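Local coordinates for DBF2 kinase activator protein MOB1 (Saccharomyces cerevisiae, PDB 2HJN) that activates the DBF2 protein kinase as its regulatory subunit, permitting the phosphorylation of DBF2 by CDC15 in the mitotic exit network, at residues G95-T98 with E99-S102; P133-V136 with E137-R141; E191-L195 with N196-V200. One frame throughout, in Å; residues are numbered along the deposited sequence.

Contact 1 of 3, residues G95-T98 with E99-S102; sequences GSIT and EFCS. With ZN (zinc ion), chain B.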
# COMPACT_ATOMS: atom_id res chain seq x y z
N GLY A 95 -0.38 -4.47 -4.62
CA GLY A 95 1.00 -4.06 -4.46
C GLY A 95 1.50 -4.24 -3.06
O GLY A 95 2.66 -4.50 -2.86
N SER A 96 0.64 -4.04 -2.06
CA SER A 96 1.06 -4.18 -0.67
C SER A 96 1.42 -5.63 -0.28
O SER A 96 2.28 -5.88 0.59
CB SER A 96 -0.01 -3.61 0.29
OG SER A 96 -1.09 -4.51 0.46
N ILE A 97 0.79 -6.59 -0.95
CA ILE A 97 1.00 -8.00 -0.60
C ILE A 97 1.66 -8.83 -1.70
O ILE A 97 1.74 -10.07 -1.59
CB ILE A 97 -0.30 -8.67 -0.05
CG1 ILE A 97 -1.51 -8.43 -0.98
CG2 ILE A 97 -0.60 -8.12 1.32
CD1 ILE A 97 -1.68 -9.44 -2.08
N THR A 98 2.13 -8.15 -2.75
CA THR A 98 2.55 -8.85 -3.98
C THR A 98 3.66 -9.92 -3.79
O THR A 98 3.70 -10.97 -4.52
CB THR A 98 3.02 -7.85 -5.07
OG1 THR A 98 3.28 -8.57 -6.26
CG2 THR A 98 4.33 -7.11 -4.65
N GLU A 99 4.54 -9.68 -2.83
CA GLU A 99 5.61 -10.66 -2.54
C GLU A 99 5.09 -11.95 -1.92
O GLU A 99 5.83 -12.91 -1.85
CB GLU A 99 6.73 -10.08 -1.66
CG GLU A 99 7.59 -9.00 -2.29
CD GLU A 99 8.70 -8.51 -1.32
OE1 GLU A 99 9.59 -9.29 -0.97
OE2 GLU A 99 8.65 -7.36 -0.89
N PHE A 100 3.84 -11.97 -1.45
CA PHE A 100 3.20 -13.18 -0.85
C PHE A 100 2.35 -13.99 -1.85
O PHE A 100 1.81 -15.03 -1.50
CB PHE A 100 2.32 -12.77 0.33
CG PHE A 100 3.04 -11.90 1.35
CD1 PHE A 100 2.66 -10.57 1.55
CD2 PHE A 100 4.12 -12.39 2.07
CE1 PHE A 100 3.33 -9.75 2.46
CE2 PHE A 100 4.80 -11.57 2.99
CZ PHE A 100 4.40 -10.25 3.19
N CYS A 101 2.26 -13.51 -3.08
CA CYS A 101 1.50 -14.18 -4.15
C CYS A 101 2.43 -14.47 -5.35
O CYS A 101 2.71 -13.61 -6.18
CB CYS A 101 0.29 -13.35 -4.55
SG CYS A 101 -0.78 -14.11 -5.77
N SER A 102 2.93 -15.70 -5.39
CA SER A 102 3.81 -16.19 -6.46
C SER A 102 3.20 -17.42 -7.17
O SER A 102 2.22 -17.97 -6.71
CB SER A 102 5.19 -16.59 -5.90
OG SER A 102 5.09 -17.81 -5.16
ZN ZN B . -2.21 -15.36 -4.35
O HOH W 1 4.93 -7.15 -0.82
O HOH W 2 2.06 -11.22 -6.92

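Contact 2 of 3, residues P133-V136 with E137-R141; sequences PKYV and ECLMR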
# COMPACT_ATOMS: atom_id res chain seq x y z
N PRO A 133 -0.68 -14.67 -9.74
CA PRO A 133 0.01 -13.41 -10.17
C PRO A 133 0.11 -13.19 -11.69
O PRO A 133 0.14 -12.05 -12.15
CB PRO A 133 1.38 -13.56 -9.53
CG PRO A 133 1.59 -15.10 -9.49
CD PRO A 133 0.25 -15.60 -9.08
N LYS A 134 0.16 -14.28 -12.49
CA LYS A 134 0.09 -14.15 -13.94
C LYS A 134 -1.25 -13.60 -14.38
O LYS A 134 -1.28 -12.72 -15.23
CB LYS A 134 0.37 -15.50 -14.65
CG LYS A 134 0.34 -15.40 -16.20
CD LYS A 134 1.69 -14.78 -16.63
CE LYS A 134 1.94 -14.89 -18.10
NZ LYS A 134 3.38 -14.56 -18.30
N TYR A 135 -2.33 -14.15 -13.83
CA TYR A 135 -3.69 -13.69 -14.03
C TYR A 135 -3.83 -12.17 -13.73
O TYR A 135 -4.29 -11.39 -14.57
CB TYR A 135 -4.66 -14.48 -13.12
CG TYR A 135 -6.10 -14.09 -13.40
CD1 TYR A 135 -6.60 -12.88 -12.91
CD2 TYR A 135 -6.94 -14.86 -14.19
CE1 TYR A 135 -7.87 -12.47 -13.15
CE2 TYR A 135 -8.25 -14.46 -14.44
CZ TYR A 135 -8.69 -13.24 -13.92
OH TYR A 135 -9.96 -12.74 -14.13
N VAL A 136 -3.39 -11.79 -12.54
CA VAL A 136 -3.55 -10.40 -12.05
C VAL A 136 -2.76 -9.42 -12.92
O VAL A 136 -3.30 -8.42 -13.42
CB VAL A 136 -3.22 -10.29 -10.53
CG1 VAL A 136 -3.33 -8.79 -10.03
CG2 VAL A 136 -4.19 -11.15 -9.75
N GLU A 137 -1.52 -9.79 -13.22
CA GLU A 137 -0.70 -9.05 -14.14
C GLU A 137 -1.37 -8.80 -15.48
O GLU A 137 -1.45 -7.65 -15.93
CB GLU A 137 0.68 -9.73 -14.30
CG GLU A 137 1.65 -9.04 -15.26
CD GLU A 137 2.28 -7.77 -14.71
OE1 GLU A 137 2.53 -7.75 -13.51
OE2 GLU A 137 2.56 -6.81 -15.48
N CYS A 138 -1.80 -9.88 -16.16
CA CYS A 138 -2.46 -9.80 -17.47
C CYS A 138 -3.73 -8.93 -17.41
O CYS A 138 -3.98 -8.11 -18.31
CB CYS A 138 -2.86 -11.22 -17.91
SG CYS A 138 -1.45 -12.28 -18.47
N LEU A 139 -4.56 -9.17 -16.39
CA LEU A 139 -5.81 -8.44 -16.23
C LEU A 139 -5.57 -6.97 -16.04
O LEU A 139 -6.24 -6.17 -16.69
CB LEU A 139 -6.67 -8.95 -15.07
CG LEU A 139 -8.00 -8.30 -14.64
CD1 LEU A 139 -8.81 -9.27 -13.77
CD2 LEU A 139 -7.84 -7.11 -13.76
N MSE A 140 -4.69 -6.61 -15.10
CA MSE A 140 -4.43 -5.18 -14.79
C MSE A 140 -3.80 -4.46 -15.97
O MSE A 140 -4.19 -3.34 -16.27
CB MSE A 140 -3.53 -5.04 -13.57
CG MSE A 140 -4.15 -5.60 -12.29
SE MSE A 140 -5.82 -4.69 -11.67
CE MSE A 140 -4.86 -3.43 -10.54
N ARG A 141 -2.83 -5.08 -16.64
CA ARG A 141 -2.24 -4.50 -17.88
C ARG A 141 -3.31 -4.36 -18.99
O ARG A 141 -3.27 -3.42 -19.75
CB ARG A 141 -1.05 -5.33 -18.43
CG ARG A 141 0.31 -5.29 -17.63
CD ARG A 141 0.81 -3.90 -17.13
NE ARG A 141 0.08 -3.34 -15.97
CZ ARG A 141 0.19 -3.72 -14.71
NH1 ARG A 141 0.97 -4.72 -14.33
NH2 ARG A 141 -0.53 -3.10 -13.79

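Contact 3 of 3, residues E191-L195 with N196-V200; sequences EILEL and NLQTV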
# COMPACT_ATOMS: atom_id res chain seq x y z
N GLU A 191 -2.27 -11.27 5.50
CA GLU A 191 -1.11 -10.41 5.20
C GLU A 191 -1.57 -8.96 5.20
O GLU A 191 -0.86 -8.09 5.64
CB GLU A 191 -0.48 -10.84 3.87
CG GLU A 191 0.35 -12.17 3.98
CD GLU A 191 -0.03 -13.22 2.93
OE1 GLU A 191 -0.89 -12.96 2.08
OE2 GLU A 191 0.54 -14.33 2.95
N ILE A 192 -2.78 -8.74 4.75
CA ILE A 192 -3.41 -7.44 4.75
C ILE A 192 -3.53 -6.97 6.23
O ILE A 192 -3.20 -5.83 6.58
CB ILE A 192 -4.80 -7.54 4.00
CG1 ILE A 192 -4.64 -7.58 2.44
CG2 ILE A 192 -5.84 -6.43 4.49
CD1 ILE A 192 -3.88 -6.33 1.91
N LEU A 193 -3.97 -7.89 7.07
CA LEU A 193 -4.08 -7.70 8.53
C LEU A 193 -2.74 -7.40 9.22
O LEU A 193 -2.63 -6.47 10.03
CB LEU A 193 -4.71 -9.00 9.14
CG LEU A 193 -5.50 -8.99 10.45
CD1 LEU A 193 -6.58 -7.97 10.41
CD2 LEU A 193 -6.10 -10.39 10.70
N GLU A 194 -1.71 -8.20 8.92
CA GLU A 194 -0.31 -7.90 9.35
C GLU A 194 0.14 -6.42 9.09
O GLU A 194 0.89 -5.83 9.89
CB GLU A 194 0.64 -8.86 8.62
CG GLU A 194 2.11 -8.85 9.03
CD GLU A 194 3.10 -9.28 7.88
OE1 GLU A 194 4.19 -8.65 7.83
OE2 GLU A 194 2.80 -10.23 7.04
N LEU A 195 -0.33 -5.85 7.97
CA LEU A 195 0.05 -4.50 7.55
C LEU A 195 -0.99 -3.45 7.98
O LEU A 195 -0.89 -2.26 7.64
CB LEU A 195 0.25 -4.48 6.04
CG LEU A 195 1.41 -5.32 5.46
CD1 LEU A 195 1.32 -5.40 3.93
CD2 LEU A 195 2.77 -4.73 5.94
N ASN A 196 -2.01 -3.90 8.72
CA ASN A 196 -3.04 -3.01 9.26
C ASN A 196 -3.85 -2.35 8.13
O ASN A 196 -4.25 -1.22 8.23
CB ASN A 196 -2.47 -1.97 10.26
CG ASN A 196 -1.56 -2.61 11.33
OD1 ASN A 196 -1.95 -3.58 12.00
ND2 ASN A 196 -0.32 -2.08 11.46
N LEU A 197 -4.12 -3.09 7.05
CA LEU A 197 -4.83 -2.53 5.89
C LEU A 197 -6.25 -3.05 5.77
O LEU A 197 -6.89 -2.85 4.74
CB LEU A 197 -4.09 -2.89 4.60
CG LEU A 197 -2.81 -2.09 4.38
CD1 LEU A 197 -1.93 -2.73 3.25
CD2 LEU A 197 -3.24 -0.69 3.98
N GLN A 198 -6.74 -3.70 6.83
CA GLN A 198 -8.10 -4.27 6.83
C GLN A 198 -9.18 -3.24 6.55
O GLN A 198 -10.11 -3.52 5.79
CB GLN A 198 -8.44 -5.09 8.11
CG GLN A 198 -8.33 -4.29 9.39
CD GLN A 198 -7.05 -4.51 10.16
OE1 GLN A 198 -7.07 -4.73 11.41
NE2 GLN A 198 -5.95 -4.46 9.46
N THR A 199 -9.03 -2.04 7.13
CA THR A 199 -10.07 -0.98 7.00
C THR A 199 -10.02 -0.32 5.62
O THR A 199 -11.06 -0.10 5.00
CB THR A 199 -10.01 0.06 8.19
OG1 THR A 199 -10.11 -0.62 9.46
CG2 THR A 199 -11.17 1.05 8.11
N VAL A 200 -8.81 -0.09 5.10
CA VAL A 200 -8.63 0.41 3.74
C VAL A 200 -9.20 -0.62 2.73
O VAL A 200 -9.86 -0.24 1.75
CB VAL A 200 -7.15 0.75 3.43
CG1 VAL A 200 -6.99 1.12 1.95
CG2 VAL A 200 -6.69 1.89 4.26
O HOH W 3 -4.01 -5.34 12.30

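Contact 1 of 3, residues G95-T98 with E99-S102
Phe100 and Cys101 turn their backbone N-H groups onto the carbonyls of Ile97 and Thr98, and these two successive bonds wind the end of a helix into a 3-10 turn. The first, from Phe100 N to Ile97 O, is 2.8 Å long and bends to 157° at the hydrogen. The second, from Cys101 N to Thr98 O, is longer at 3.3 Å, and its donor stands well above the carbonyl plane. Two waters supplement these bonds. One accepts a hydrogen bond from Glu99 N and donates one to Ser96 O, while the other donates to Cys101 O at 2.6 Å and to Thr98 OG1, a hydroxyl also bonded to Tyr26 O. These bonds probably help to set the direction in which Cys101 leaves the turn. With SG anti to the backbone N (chi1 -176°), the sulfur extends to the zinc ion, 2.4 Å from SG; Cys106, His183 and His188 complete the site. Outside this polar core the side chains of Ile97 and Phe100 cross at about a right angle. Phe100 CG lies beside its own N, which folds the ring back along the turn until CD1 is 3.3 Å from Ile97 O. Ile97 CB comes to the edge of that ring, in its plane, 3.9 Å from CD1. His30 of the second subunit makes an edge-to-face contact with the same ring, and its backbone N bonds to Glu99 OE2. The turn thus leads from helix 75-97 to the zinc site, with Ile97 against helix 189-194 and Cys101 beside Ala132 and Pro133 at the start of helix 132-147.

Contact 2 of 3, residues P133-V136 with E137-R141
The side chain of Glu137 begins over the preceding helical turn, its CB 3.2 Å from Pro133 O and a little farther from Lys134 O. CG then stands anti to the backbone N (chi1 180°), and a bend at the next bond carries the carboxylate away from that turn. Of its two oxygens, OE1 accepts from Thr27 N. The other, OE2, forms a salt bridge with Arg141 one turn on, 2.9 Å from NH1; the arginine comes from above the carboxylate plane, whereas the oxygen lies close to the plane of the guanidinium. Tyr26, Tyr87 and Gln144 hold the other nitrogens of Arg141, so the group is fixed on several sides. Beneath these side chains runs regular alpha-helical bonding, for example from Glu137 N to Pro133 O at 3.0 Å and from Met140 N to Val136 O at 2.8 Å. The apolar pairs follow the same i to i+4 spacing. Leu139 CD1 approaches Tyr135 CE1 to 3.4 Å, a close fit that also brings it near the phenol oxygen. Val136 and Met140, a selenomethionine here, lie side by side and point the same way, with CG1 of the valine 4.0 Å from CG of Met140. These pairs belong to the buried side of helix 132-147: Tyr135 and Leu139 pack on helix 165-187, Val136 rests on Tyr94 of helix 75-97, and Met140 touches both helices, at Leu177 of the former and at Tyr87, Ile90 and Asn91 of the latter.

Contact 3 of 3, residues E191-L195 with N196-V200
Ile192 and Leu197 form the tight part of this turn, in which Asn196 ends helix 189-194 with a Schellman motif. Leu197 N donates to Ile192 O at 2.9 Å with a nearly straight N-H (167°), and Asn196 N reaches Leu193 O at 3.0 Å from well above the carbonyl plane. Asn196 supplies the positive phi (64°) that the motif needs to swing the chain round. Apolar contacts lie alongside. Ile192 CG2, which stands opposite its own backbone N, presses on the backbone of the returning chain, 3.6 Å from Leu197 C, and also meets Leu197 CB. Farther along, Leu197 CD1 packs on Leu195 CB at 3.9 Å.

The solvent side belongs to Asn196, which is exposed; a water lies 2.7 Å from its OD1 and close to Leu193 O, though that water has more acceptors nearby than protons to give. Apart from this wet edge, the end of Leu193 bends back to the buried side chain of Gln198, which folds at its second torsion so that CD sits 3.5 Å from Leu193 CD1. An alanine at Gln198 lacks the chain that reaches this methyl, which would probably leave a gap beside it and let the end of Leu193 turn more freely.

The turn joins helix 189-194 to helix 198-214, with Leu197 at the N-cap position of the latter. Glu191 bonds to the zinc ligand His188, and Glu194 to His30 of the second subunit. Ile192 and Leu197 lie on Ser96 of helix 75-97; Val200 touches Met92 of that helix and its own counterpart, Val200 of the second subunit.

In the fold
All three contacts are local, each joining consecutive residues, and they follow one another along the chain without nesting or crossing. Contact 1 closes the turn after helix 75-97, contact 2 is part of helix 132-147, and contact 3 closes the bend between helices 189-194 and 198-214. Contact 1 touches both of the others. Its Cys101 O meets Pro133 CB of contact 2, and its Phe100 CB lies 3.5 Å from Glu191 OE2 of contact 3. Contacts 2 and 3 do not touch, their nearest atoms being about 12 Å apart. Contacts 1 and 3 both reach the second subunit, linking the zinc region with the dimer interface.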